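Diaminopimelate decarboxylase (Methanocaldococcus jannaschii, PDB 1TWI) catalyses the pyridoxal 5'-phosphate-dependent decarboxylation of meso-diaminopimelate to L-lysine, the last step of lysine biosynthesis by the diaminopimelate pathway. Local coordinates at residues A[62-67]-A[293-298]; A[45-50]-A[287-292]; A[249-254]-A[262-267]; A[38-43]-A[77-82]. One frame throughout, in Å; residues are numbered along the deposited sequence.

Contact 1. Residues A[62-67]-A[293-298]. With PLP (pyridoxal-5'-phosphate), chain E.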
# COMPACT_ATOMS: atom_id res chain seq x y z
N PHE A 62 -28.93 -7.02 18.95
CA PHE A 62 -28.16 -7.38 17.75
C PHE A 62 -27.44 -6.08 17.35
O PHE A 62 -28.10 -5.04 17.14
CB PHE A 62 -29.04 -7.85 16.57
CG PHE A 62 -28.24 -8.01 15.28
CD1 PHE A 62 -27.27 -8.99 15.17
CD2 PHE A 62 -28.41 -7.11 14.23
CE1 PHE A 62 -26.46 -9.07 14.01
CE2 PHE A 62 -27.60 -7.18 13.06
CZ PHE A 62 -26.64 -8.16 12.96
N ILE A 63 -26.12 -6.13 17.23
CA ILE A 63 -25.35 -4.91 16.92
C ILE A 63 -24.45 -5.09 15.73
O ILE A 63 -23.68 -6.04 15.69
CB ILE A 63 -24.38 -4.52 18.10
CG1 ILE A 63 -25.21 -4.24 19.35
CG2 ILE A 63 -23.52 -3.23 17.74
CD1 ILE A 63 -24.31 -4.07 20.60
N VAL A 64 -24.54 -4.18 14.77
CA VAL A 64 -23.63 -4.24 13.62
C VAL A 64 -22.45 -3.31 13.99
O VAL A 64 -22.62 -2.09 14.13
CB VAL A 64 -24.32 -3.70 12.35
CG1 VAL A 64 -23.35 -3.76 11.17
CG2 VAL A 64 -25.58 -4.52 12.07
N ALA A 65 -21.28 -3.87 14.19
CA ALA A 65 -20.13 -3.01 14.49
C ALA A 65 -19.33 -2.91 13.19
O ALA A 65 -18.44 -3.76 12.89
CB ALA A 65 -19.27 -3.61 15.63
N TYR A 66 -19.63 -1.87 12.42
CA TYR A 66 -18.96 -1.68 11.12
C TYR A 66 -17.45 -1.65 11.24
O TYR A 66 -16.91 -0.94 12.06
CB TYR A 66 -19.53 -0.42 10.43
CG TYR A 66 -18.73 0.03 9.26
CD1 TYR A 66 -18.57 -0.78 8.13
CD2 TYR A 66 -18.09 1.28 9.28
CE1 TYR A 66 -17.80 -0.37 7.04
CE2 TYR A 66 -17.31 1.70 8.20
CZ TYR A 66 -17.17 0.88 7.09
OH TYR A 66 -16.33 1.29 6.07
N ALA A 67 -16.75 -2.46 10.45
CA ALA A 67 -15.30 -2.47 10.57
C ALA A 67 -14.69 -1.25 9.85
O ALA A 67 -14.60 -1.22 8.59
CB ALA A 67 -14.75 -3.73 9.97
N ARG A 293 -16.29 -5.03 4.43
CA ARG A 293 -16.48 -5.14 2.99
C ARG A 293 -17.95 -5.27 2.64
O ARG A 293 -18.43 -4.57 1.77
CB ARG A 293 -15.72 -6.36 2.47
CG ARG A 293 -15.42 -6.37 0.96
CD ARG A 293 -14.95 -7.82 0.55
NE ARG A 293 -13.79 -8.25 1.36
CZ ARG A 293 -12.52 -7.95 1.06
NH1 ARG A 293 -12.19 -7.24 -0.03
NH2 ARG A 293 -11.58 -8.33 1.91
N SER A 294 -18.69 -6.14 3.33
CA SER A 294 -20.09 -6.31 2.96
C SER A 294 -21.04 -5.13 3.25
O SER A 294 -22.24 -5.18 2.89
CB SER A 294 -20.66 -7.64 3.51
OG SER A 294 -20.57 -7.69 4.92
N LEU A 295 -20.55 -4.08 3.93
CA LEU A 295 -21.39 -2.90 4.06
C LEU A 295 -21.02 -1.84 3.03
O LEU A 295 -21.91 -1.11 2.57
CB LEU A 295 -21.27 -2.19 5.41
CG LEU A 295 -21.99 -2.96 6.52
CD1 LEU A 295 -21.81 -2.22 7.80
CD2 LEU A 295 -23.49 -3.12 6.17
N VAL A 296 -19.74 -1.70 2.68
CA VAL A 296 -19.39 -0.62 1.79
C VAL A 296 -18.79 -0.91 0.43
O VAL A 296 -18.81 -0.04 -0.43
CB VAL A 296 -18.45 0.41 2.54
CG1 VAL A 296 -19.18 0.95 3.80
CG2 VAL A 296 -17.09 -0.28 2.98
N ALA A 297 -18.27 -2.12 0.21
CA ALA A 297 -17.60 -2.38 -1.05
C ALA A 297 -18.40 -2.09 -2.29
O ALA A 297 -17.90 -1.39 -3.19
CB ALA A 297 -17.10 -3.89 -1.10
N THR A 298 -19.61 -2.64 -2.37
CA THR A 298 -20.43 -2.47 -3.58
C THR A 298 -20.97 -1.04 -3.77
O THR A 298 -21.57 -0.74 -4.79
CB THR A 298 -21.67 -3.44 -3.57
OG1 THR A 298 -22.44 -3.19 -2.41
CG2 THR A 298 -21.21 -4.90 -3.56
N1 PLP E . -13.35 -7.84 12.36
C2 PLP E . -11.98 -8.00 12.42
C2A PLP E . -11.39 -8.39 13.80
C3 PLP E . -11.25 -7.76 11.26
O3 PLP E . -9.90 -7.92 11.36
C4 PLP E . -11.81 -7.42 10.06
C4A PLP E . -10.89 -7.18 8.81
O4A PLP E . -9.73 -7.05 9.04
C5 PLP E . -13.21 -7.27 9.98
C6 PLP E . -13.94 -7.50 11.14
C5A PLP E . -14.02 -6.90 8.74
O4P PLP E . -13.82 -7.86 7.66
P PLP E . -14.66 -7.77 6.32
O1P PLP E . -14.13 -8.88 5.52
O2P PLP E . -14.32 -6.43 5.73
O3P PLP E . -16.07 -7.92 6.64
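Tyr66 lies alongside the short helix 293-296, and its long ring lets one side chain meet both Leu295 and Val296. The torsion chi1 of 167° puts CG opposite the Tyr66 backbone N and beside the carbonyl carbon, and the phenol extends from there to Leu295 and Val296. Leu295 meets the ring obliquely near its root, with CD1 of Tyr66 3.6 Å from CD1 of Leu295. Farther out, Val296 comes in at about a right angle and offers both methyls to the phenol end: CG1 of Val296 is 3.8 Å from CE1 of Tyr66, and CG2 of Val296 is 3.5 Å from OH of Tyr66. The hydroxyl is hydrogen-bonded to the main-chain O of Asn71, which satisfies this buried polar atom beside the valine methyls.

Packing is slacker toward the start of the strand. There Val64 CG1 and Leu295 CD1 meet tip to tip at 4.0 Å, and the strand and helix diverge beyond them, although helix 37-58 also packs on Val64 and Leu295. All four touching side chains are buried, and the polar side of the arrangement faces the cofactor. Ala67 CB stands 3.5 Å from C5A of the pyridoxal phosphate, while Arg293 N gives O2P of that phosphate a nearly straight hydrogen bond of 2.7 Å (171°). The end of a barrel strand thus packs on a short helix whose first N-H binds the phosphate, as in the phosphate sites of alpha/beta (TIM) barrels.

Contact 2. Residues A[45-50]-A[287-292]. With PLP (pyridoxal-5'-phosphate), chain E.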
# COMPACT_ATOMS: atom_id res chain seq x y z
N ASN A 45 -29.25 -2.19 5.62
CA ASN A 45 -30.61 -2.68 5.86
C ASN A 45 -30.72 -4.20 5.60
O ASN A 45 -31.56 -4.84 6.22
CB ASN A 45 -31.61 -1.98 4.96
CG ASN A 45 -31.84 -0.51 5.35
OD1 ASN A 45 -31.52 -0.08 6.49
ND2 ASN A 45 -32.40 0.27 4.42
N ARG A 46 -29.91 -4.76 4.69
CA ARG A 46 -29.95 -6.20 4.48
C ARG A 46 -29.52 -6.94 5.77
O ARG A 46 -30.06 -8.05 6.12
CB ARG A 46 -29.05 -6.59 3.30
CG ARG A 46 -29.78 -6.44 1.95
CD ARG A 46 -28.84 -6.63 0.75
NE ARG A 46 -29.56 -6.41 -0.50
CZ ARG A 46 -29.00 -6.02 -1.65
NH1 ARG A 46 -27.70 -5.81 -1.72
NH2 ARG A 46 -29.76 -5.78 -2.73
N TYR A 47 -28.51 -6.40 6.45
CA TYR A 47 -28.13 -7.00 7.71
C TYR A 47 -29.21 -6.87 8.76
O TYR A 47 -29.56 -7.86 9.47
CB TYR A 47 -26.86 -6.33 8.25
CG TYR A 47 -25.61 -7.05 7.77
CD1 TYR A 47 -25.19 -8.25 8.38
CD2 TYR A 47 -24.84 -6.53 6.74
CE1 TYR A 47 -24.00 -8.90 7.95
CE2 TYR A 47 -23.67 -7.17 6.30
CZ TYR A 47 -23.28 -8.34 6.91
OH TYR A 47 -22.16 -8.96 6.46
N ILE A 48 -29.82 -5.70 8.83
CA ILE A 48 -30.84 -5.50 9.87
C ILE A 48 -32.02 -6.41 9.63
O ILE A 48 -32.53 -7.02 10.54
CB ILE A 48 -31.31 -4.04 9.88
CG1 ILE A 48 -30.09 -3.13 10.20
CG2 ILE A 48 -32.50 -3.87 10.91
CD1 ILE A 48 -29.42 -3.43 11.58
N GLU A 49 -32.46 -6.49 8.38
CA GLU A 49 -33.61 -7.31 8.06
C GLU A 49 -33.31 -8.80 8.28
O GLU A 49 -34.13 -9.56 8.83
CB GLU A 49 -34.03 -7.06 6.62
CG GLU A 49 -35.21 -7.87 6.24
CD GLU A 49 -36.53 -7.32 6.78
OE1 GLU A 49 -37.54 -8.02 6.58
OE2 GLU A 49 -36.56 -6.20 7.38
N ALA A 50 -32.11 -9.21 7.89
CA ALA A 50 -31.73 -10.58 8.04
C ALA A 50 -31.55 -10.99 9.51
O ALA A 50 -31.91 -12.11 9.88
CB ALA A 50 -30.47 -10.87 7.26
N LEU A 287 -25.85 -10.42 20.22
CA LEU A 287 -25.07 -10.89 19.10
C LEU A 287 -24.45 -9.70 18.37
O LEU A 287 -25.15 -8.71 18.10
CB LEU A 287 -26.00 -11.67 18.10
CG LEU A 287 -25.39 -12.06 16.73
CD1 LEU A 287 -24.16 -12.94 16.92
CD2 LEU A 287 -26.43 -12.83 15.83
N ILE A 288 -23.15 -9.75 18.08
CA ILE A 288 -22.51 -8.63 17.37
C ILE A 288 -21.80 -9.19 16.14
O ILE A 288 -21.18 -10.28 16.23
CB ILE A 288 -21.39 -7.97 18.24
CG1 ILE A 288 -22.01 -7.46 19.55
CG2 ILE A 288 -20.71 -6.84 17.49
CD1 ILE A 288 -20.96 -7.05 20.67
N LEU A 289 -21.89 -8.49 15.01
CA LEU A 289 -21.14 -8.88 13.81
C LEU A 289 -20.30 -7.66 13.44
O LEU A 289 -20.65 -6.54 13.81
CB LEU A 289 -22.07 -9.23 12.61
CG LEU A 289 -23.06 -10.38 12.85
CD1 LEU A 289 -23.78 -10.77 11.50
CD2 LEU A 289 -22.30 -11.57 13.39
N GLU A 290 -19.22 -7.88 12.70
CA GLU A 290 -18.30 -6.79 12.34
C GLU A 290 -18.09 -6.71 10.86
O GLU A 290 -16.98 -6.71 10.39
CB GLU A 290 -16.93 -6.99 13.02
CG GLU A 290 -16.98 -7.02 14.60
CD GLU A 290 -15.60 -7.41 15.23
OE1 GLU A 290 -14.78 -8.10 14.58
OE2 GLU A 290 -15.39 -7.04 16.40
N PRO A 291 -19.19 -6.63 10.07
CA PRO A 291 -18.96 -6.56 8.64
C PRO A 291 -18.22 -5.28 8.24
O PRO A 291 -18.45 -4.20 8.83
CB PRO A 291 -20.38 -6.61 8.04
CG PRO A 291 -21.22 -5.87 9.08
CD PRO A 291 -20.61 -6.36 10.43
N GLY A 292 -17.33 -5.41 7.24
CA GLY A 292 -16.60 -4.27 6.70
C GLY A 292 -16.97 -4.19 5.20
O GLY A 292 -17.84 -3.43 4.77
N1 PLP E . -13.35 -7.84 12.36
C2 PLP E . -11.98 -8.00 12.42
C2A PLP E . -11.39 -8.39 13.80
C3 PLP E . -11.25 -7.76 11.26
O3 PLP E . -9.90 -7.92 11.36
C4 PLP E . -11.81 -7.42 10.06
C4A PLP E . -10.89 -7.18 8.81
O4A PLP E . -9.73 -7.05 9.04
C5 PLP E . -13.21 -7.27 9.98
C6 PLP E . -13.94 -7.50 11.14
C5A PLP E . -14.02 -6.90 8.74
O4P PLP E . -13.82 -7.86 7.66
P PLP E . -14.66 -7.77 6.32
O1P PLP E . -14.13 -8.88 5.52
O2P PLP E . -14.32 -6.43 5.73
O3P PLP E . -16.07 -7.92 6.64
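Tyr47 and Pro291 form a CH-pi contact in which CG of the proline sits over one face of the tyrosine, offset toward its rim. Pro291 CG is 4.1 Å from the centroid of the Tyr47 ring and 20° off its normal. The two side chains run past each other in opposite directions, which carries the proline on to the phenol end: Pro291 CB is 3.3 Å from Tyr47 OH. A chi1 of -91°, away from the usual staggered values, aims the tyrosine from helix 37-58 at the turn that follows strand 286-289. Leu289 adds a smaller apolar touch, its CD1 lying 4.0 Å from Tyr47 CE1 in an oblique approach. The hydroxyl of Tyr47 continues beyond the proline to hydrogen-bond Ser294 OG, so one side chain ties helix 37-58 to helix 293-296 as well. Gln264 and Leu251 also pack on this tyrosine.

On its other side the same turn serves the cofactor. Gly292, at the N-cap of helix 293-296, donates its N-H to O3P of the pyridoxal phosphate over 2.9 Å (152°). Glu290 points away from helix 37-58, its extended chain placing OE1 2.7 Å from the pyridine N1, while Asn111, His208 and Asn246 hydrogen-bond the carboxylate and position it. Tyr47 thus packs on the residue between Glu290 and Gly292, both of which reach the cofactor directly. A carboxylate so close to the ring nitrogen would be expected to stabilise positive charge there, consistent with a pyridine ring that draws electrons from the substrate carbon during decarboxylation.

Contact 3. Residues A[249-254]-A[262-267]. With PLP (pyridoxal-5'-phosphate), chain E.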
# COMPACT_ATOMS: atom_id res chain seq x y z
N GLY A 249 -16.37 -10.35 11.16
CA GLY A 249 -16.91 -10.04 9.86
C GLY A 249 -16.47 -11.11 8.86
O GLY A 249 -16.37 -12.32 9.19
N GLY A 250 -16.24 -10.69 7.63
CA GLY A 250 -15.75 -11.60 6.62
C GLY A 250 -16.72 -12.01 5.51
O GLY A 250 -16.24 -12.66 4.57
N LEU A 251 -18.03 -11.69 5.59
CA LEU A 251 -18.92 -12.09 4.47
C LEU A 251 -18.38 -11.52 3.12
O LEU A 251 -18.11 -10.32 3.02
CB LEU A 251 -20.36 -11.56 4.64
CG LEU A 251 -21.37 -12.07 3.60
CD1 LEU A 251 -21.50 -13.62 3.79
CD2 LEU A 251 -22.80 -11.43 3.85
N GLY A 252 -18.25 -12.38 2.11
CA GLY A 252 -17.72 -11.97 0.82
C GLY A 252 -18.72 -11.17 -0.02
O GLY A 252 -19.91 -11.31 0.19
N ILE A 253 -18.24 -10.33 -0.93
CA ILE A 253 -19.14 -9.55 -1.75
C ILE A 253 -18.97 -10.03 -3.21
O ILE A 253 -17.95 -10.63 -3.57
CB ILE A 253 -18.87 -8.00 -1.60
CG1 ILE A 253 -17.51 -7.63 -2.20
CG2 ILE A 253 -18.96 -7.61 -0.11
CD1 ILE A 253 -17.62 -6.92 -3.63
N PRO A 254 -19.96 -9.76 -4.07
CA PRO A 254 -19.80 -10.24 -5.46
C PRO A 254 -18.86 -9.48 -6.42
O PRO A 254 -19.33 -8.70 -7.25
CB PRO A 254 -21.27 -10.32 -5.95
CG PRO A 254 -21.95 -9.13 -5.22
CD PRO A 254 -21.23 -9.03 -3.86
N PRO A 262 -23.59 -16.36 -1.13
CA PRO A 262 -24.40 -16.21 0.09
C PRO A 262 -24.64 -14.75 0.46
O PRO A 262 -23.74 -13.91 0.32
CB PRO A 262 -23.55 -16.90 1.14
CG PRO A 262 -22.71 -17.86 0.33
CD PRO A 262 -22.33 -17.05 -0.86
N THR A 263 -25.86 -14.46 0.91
CA THR A 263 -26.26 -13.11 1.33
C THR A 263 -26.34 -13.02 2.82
O THR A 263 -26.17 -14.00 3.53
CB THR A 263 -27.70 -12.75 0.86
OG1 THR A 263 -28.62 -13.67 1.49
CG2 THR A 263 -27.81 -12.84 -0.66
N GLN A 264 -26.69 -11.84 3.30
CA GLN A 264 -26.84 -11.60 4.73
C GLN A 264 -27.88 -12.57 5.29
O GLN A 264 -27.76 -13.07 6.42
CB GLN A 264 -27.27 -10.15 5.00
CG GLN A 264 -26.16 -9.10 4.74
CD GLN A 264 -26.13 -8.58 3.29
OE1 GLN A 264 -26.48 -9.30 2.35
NE2 GLN A 264 -25.67 -7.34 3.12
N LYS A 265 -28.95 -12.79 4.53
CA LYS A 265 -30.01 -13.73 4.95
C LYS A 265 -29.46 -15.11 5.14
O LYS A 265 -29.81 -15.79 6.12
CB LYS A 265 -31.15 -13.81 3.91
CG LYS A 265 -31.93 -12.52 3.80
CD LYS A 265 -33.22 -12.63 2.89
CE LYS A 265 -34.10 -11.38 3.07
NZ LYS A 265 -35.36 -11.48 2.26
N ASP A 266 -28.62 -15.56 4.20
CA ASP A 266 -28.00 -16.89 4.32
C ASP A 266 -27.11 -16.95 5.59
O ASP A 266 -27.11 -17.96 6.34
CB ASP A 266 -27.12 -17.22 3.11
CG ASP A 266 -27.92 -17.36 1.83
OD1 ASP A 266 -28.99 -18.02 1.91
OD2 ASP A 266 -27.49 -16.82 0.79
N LEU A 267 -26.37 -15.87 5.83
CA LEU A 267 -25.52 -15.80 7.00
C LEU A 267 -26.33 -15.89 8.31
O LEU A 267 -25.97 -16.62 9.22
CB LEU A 267 -24.73 -14.49 6.99
CG LEU A 267 -23.70 -14.39 8.14
CD1 LEU A 267 -22.54 -15.43 7.91
CD2 LEU A 267 -23.11 -12.91 8.11
N1 PLP E . -13.35 -7.84 12.36
C2 PLP E . -11.98 -8.00 12.42
C2A PLP E . -11.39 -8.39 13.80
C3 PLP E . -11.25 -7.76 11.26
O3 PLP E . -9.90 -7.92 11.36
C4 PLP E . -11.81 -7.42 10.06
C4A PLP E . -10.89 -7.18 8.81
O4A PLP E . -9.73 -7.05 9.04
C5 PLP E . -13.21 -7.27 9.98
C6 PLP E . -13.94 -7.50 11.14
C5A PLP E . -14.02 -6.90 8.74
O4P PLP E . -13.82 -7.86 7.66
P PLP E . -14.66 -7.77 6.32
O1P PLP E . -14.13 -8.88 5.52
O2P PLP E . -14.32 -6.43 5.73
O3P PLP E . -16.07 -7.92 6.64
O HOH W 1 -20.87 -14.11 0.19
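Leu251 carries the apolar part of this contact, pointing toward the segment 262-267 and pressing its methyls on main chain more than on side chains. Chi1 of -173° sends CG out opposite the Leu251 backbone N. From there CD2 reaches 4.0 Å from Gln264 N, at the first turn of helix 264-276, and 4.2 Å from Gln264 CG. CD1 turns the other way and lies 4.1 Å from the carbonyl O of Pro262. Leu251 also packs on Ser294 of helix 293-296.

Water provides the polar link: one molecule donates to both Gly252 O (3.0 Å) and Pro262 O (2.9 Å), bridging the two carbonyls across the contact.

Thr263 and Asp266 form a capping box at the start of helix 264-276, in which Thr263 N donates to Asp266 OD2 over 2.9 Å, on the anti side of the carboxylate, and Asp266 N returns a weak bond to Thr263 OG1.

Cofactor binding falls to the start of segment 249-254. Gly250 N donates to O3P of pyridoxal phosphate at 2.9 Å. Gly250 has a positive phi (109°), at which a CB would be jammed against the carbonyl O of Gly249. Beside it, Gly249 N is hydrogen-bonded to His210 ND1.

Contact 4. Residues A[38-43]-A[77-82]; sequences EQIKIN and TRLLAK
Chi1 of 170° sets CG of Leu79 opposite its backbone N, and its methyls then reach helix 37-58, while Ile40 answers with chi1 of -65°, which leaves its CG2 beside its own carbonyl carbon and its CG1 chain extended to CD1. The result is that a single methyl, Leu79 CD2, lies across the isoleucine, 3.8 Å from Ile40 CD1 and 4.0 Å from Ile40 CG2. Leu80 comes from the next position along its helix, crossing Ile40 at about a right angle, and its CD2 closes on Ile40 CG2 at 3.8 Å. Ile40 is thus met by two successive leucines, its CG2 shared between them.

Lys41 adds a contact at the partly exposed side. Its chain runs out extended and bends only at the last torsion, which brings NZ over the other branch of the leucine, 3.3 Å from Leu79 CD1. That amine has a long, weak ion pair with Glu37. Beyond the leucine, Leu433 of the second subunit packs on Leu79, and the C-terminal carboxylate of Leu434 of that subunit forms a salt bridge with Lys82, so helix 74-82 also borders the dimer interface.

The short helix axes approach to 10.9 Å and run in roughly the same direction, crossing at -42°. Such wide spacing, bridged by branched side chains, joins helix 37-58 to the helix following strand 62-67, as in the outer helical layer of an alpha/beta barrel.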
# COMPACT_ATOMS: atom_id res chain seq x y z
N GLU A 38 -27.19 5.52 -1.14
CA GLU A 38 -28.30 4.54 -1.10
C GLU A 38 -27.76 3.09 -1.09
O GLU A 38 -28.33 2.22 -0.44
CB GLU A 38 -29.24 4.76 -2.31
CG GLU A 38 -30.43 3.79 -2.44
CD GLU A 38 -31.46 3.87 -1.30
OE1 GLU A 38 -31.54 4.89 -0.56
OE2 GLU A 38 -32.23 2.88 -1.17
N GLN A 39 -26.71 2.79 -1.84
CA GLN A 39 -26.21 1.42 -1.79
C GLN A 39 -25.75 1.05 -0.34
O GLN A 39 -25.92 -0.10 0.11
CB GLN A 39 -25.01 1.24 -2.75
CG GLN A 39 -24.53 -0.21 -2.79
CD GLN A 39 -25.62 -1.12 -3.37
OE1 GLN A 39 -26.22 -1.97 -2.66
NE2 GLN A 39 -25.91 -0.92 -4.64
N ILE A 40 -25.12 1.99 0.38
CA ILE A 40 -24.71 1.71 1.75
C ILE A 40 -25.96 1.46 2.61
O ILE A 40 -25.98 0.53 3.45
CB ILE A 40 -23.86 2.88 2.38
CG1 ILE A 40 -22.53 3.01 1.63
CG2 ILE A 40 -23.58 2.59 3.89
CD1 ILE A 40 -21.68 4.22 2.02
N LYS A 41 -27.01 2.26 2.42
CA LYS A 41 -28.24 2.04 3.20
C LYS A 41 -28.82 0.68 2.87
O LYS A 41 -29.30 -0.04 3.77
CB LYS A 41 -29.32 3.10 2.91
CG LYS A 41 -28.91 4.55 3.31
CD LYS A 41 -30.13 5.48 3.07
CE LYS A 41 -29.70 6.90 2.89
NZ LYS A 41 -29.02 7.40 4.11
N ILE A 42 -28.79 0.33 1.60
CA ILE A 42 -29.30 -1.02 1.22
C ILE A 42 -28.48 -2.15 1.87
O ILE A 42 -29.05 -3.11 2.43
CB ILE A 42 -29.25 -1.21 -0.31
CG1 ILE A 42 -30.37 -0.36 -0.93
CG2 ILE A 42 -29.32 -2.76 -0.67
CD1 ILE A 42 -30.26 -0.13 -2.44
N ASN A 43 -27.15 -2.02 1.81
CA ASN A 43 -26.32 -3.10 2.39
C ASN A 43 -26.56 -3.22 3.90
O ASN A 43 -26.64 -4.32 4.45
CB ASN A 43 -24.82 -2.83 2.08
CG ASN A 43 -24.50 -2.94 0.59
OD1 ASN A 43 -25.31 -3.47 -0.19
ND2 ASN A 43 -23.31 -2.45 0.18
N THR A 77 -18.58 7.30 7.79
CA THR A 77 -18.80 6.88 9.16
C THR A 77 -19.96 7.67 9.80
O THR A 77 -20.73 7.12 10.58
CB THR A 77 -17.48 6.99 10.02
OG1 THR A 77 -17.03 8.35 10.03
CG2 THR A 77 -16.38 6.09 9.45
N ARG A 78 -20.11 8.95 9.45
CA ARG A 78 -21.25 9.68 10.01
C ARG A 78 -22.55 9.13 9.44
O ARG A 78 -23.55 9.06 10.16
CB ARG A 78 -21.13 11.22 9.77
CG ARG A 78 -20.07 11.82 10.72
CD ARG A 78 -19.94 13.33 10.71
NE ARG A 78 -21.09 13.96 11.36
CZ ARG A 78 -21.25 14.18 12.66
NH1 ARG A 78 -20.35 13.82 13.59
NH2 ARG A 78 -22.37 14.77 13.05
N LEU A 79 -22.53 8.75 8.16
CA LEU A 79 -23.73 8.17 7.53
C LEU A 79 -24.08 6.91 8.31
O LEU A 79 -25.23 6.74 8.77
CB LEU A 79 -23.42 7.78 6.07
CG LEU A 79 -24.50 6.91 5.34
CD1 LEU A 79 -25.94 7.62 5.29
CD2 LEU A 79 -23.96 6.55 3.94
N LEU A 80 -23.09 6.00 8.43
CA LEU A 80 -23.34 4.76 9.14
C LEU A 80 -23.80 5.00 10.60
O LEU A 80 -24.74 4.33 11.05
CB LEU A 80 -22.11 3.79 9.02
CG LEU A 80 -22.12 3.16 7.62
CD1 LEU A 80 -20.73 2.59 7.28
CD2 LEU A 80 -23.21 2.06 7.59
N ALA A 81 -23.21 5.98 11.30
CA ALA A 81 -23.64 6.26 12.68
C ALA A 81 -25.15 6.69 12.68
O ALA A 81 -25.94 6.25 13.53
CB ALA A 81 -22.80 7.43 13.30
N LYS A 82 -25.50 7.58 11.76
CA LYS A 82 -26.86 8.04 11.68
C LYS A 82 -27.85 6.91 11.37
O LYS A 82 -29.01 7.01 11.76
CB LYS A 82 -26.99 9.15 10.64
CG LYS A 82 -26.45 10.49 11.17
CD LYS A 82 -26.99 11.59 10.29
CE LYS A 82 -26.45 12.99 10.63
NZ LYS A 82 -26.89 13.50 11.96

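Helix 37-58 supplies both contact 4 and contact 2, and strand 62-67 of contact 1 follows it, with helix 74-82 of contact 4 next. Much later come loop 249-254 and helix 264-276 of contact 3, then strand 286-289 of contact 2 and helix 293-296 of contact 1. Strands 62-67 and 286-289 are parallel neighbours, so contacts 1 and 2, with centres 7 Å apart, lie where the first and last strands of the barrel pair and close it. Contact 3 lies about 10 Å from the centres of both; contacts 3 and 4 are farthest apart, about 17 Å between centres. Contacts 1, 2 and 3 each donate a backbone N-H to the cofactor phosphate, whereas contact 4 packs the helices outside.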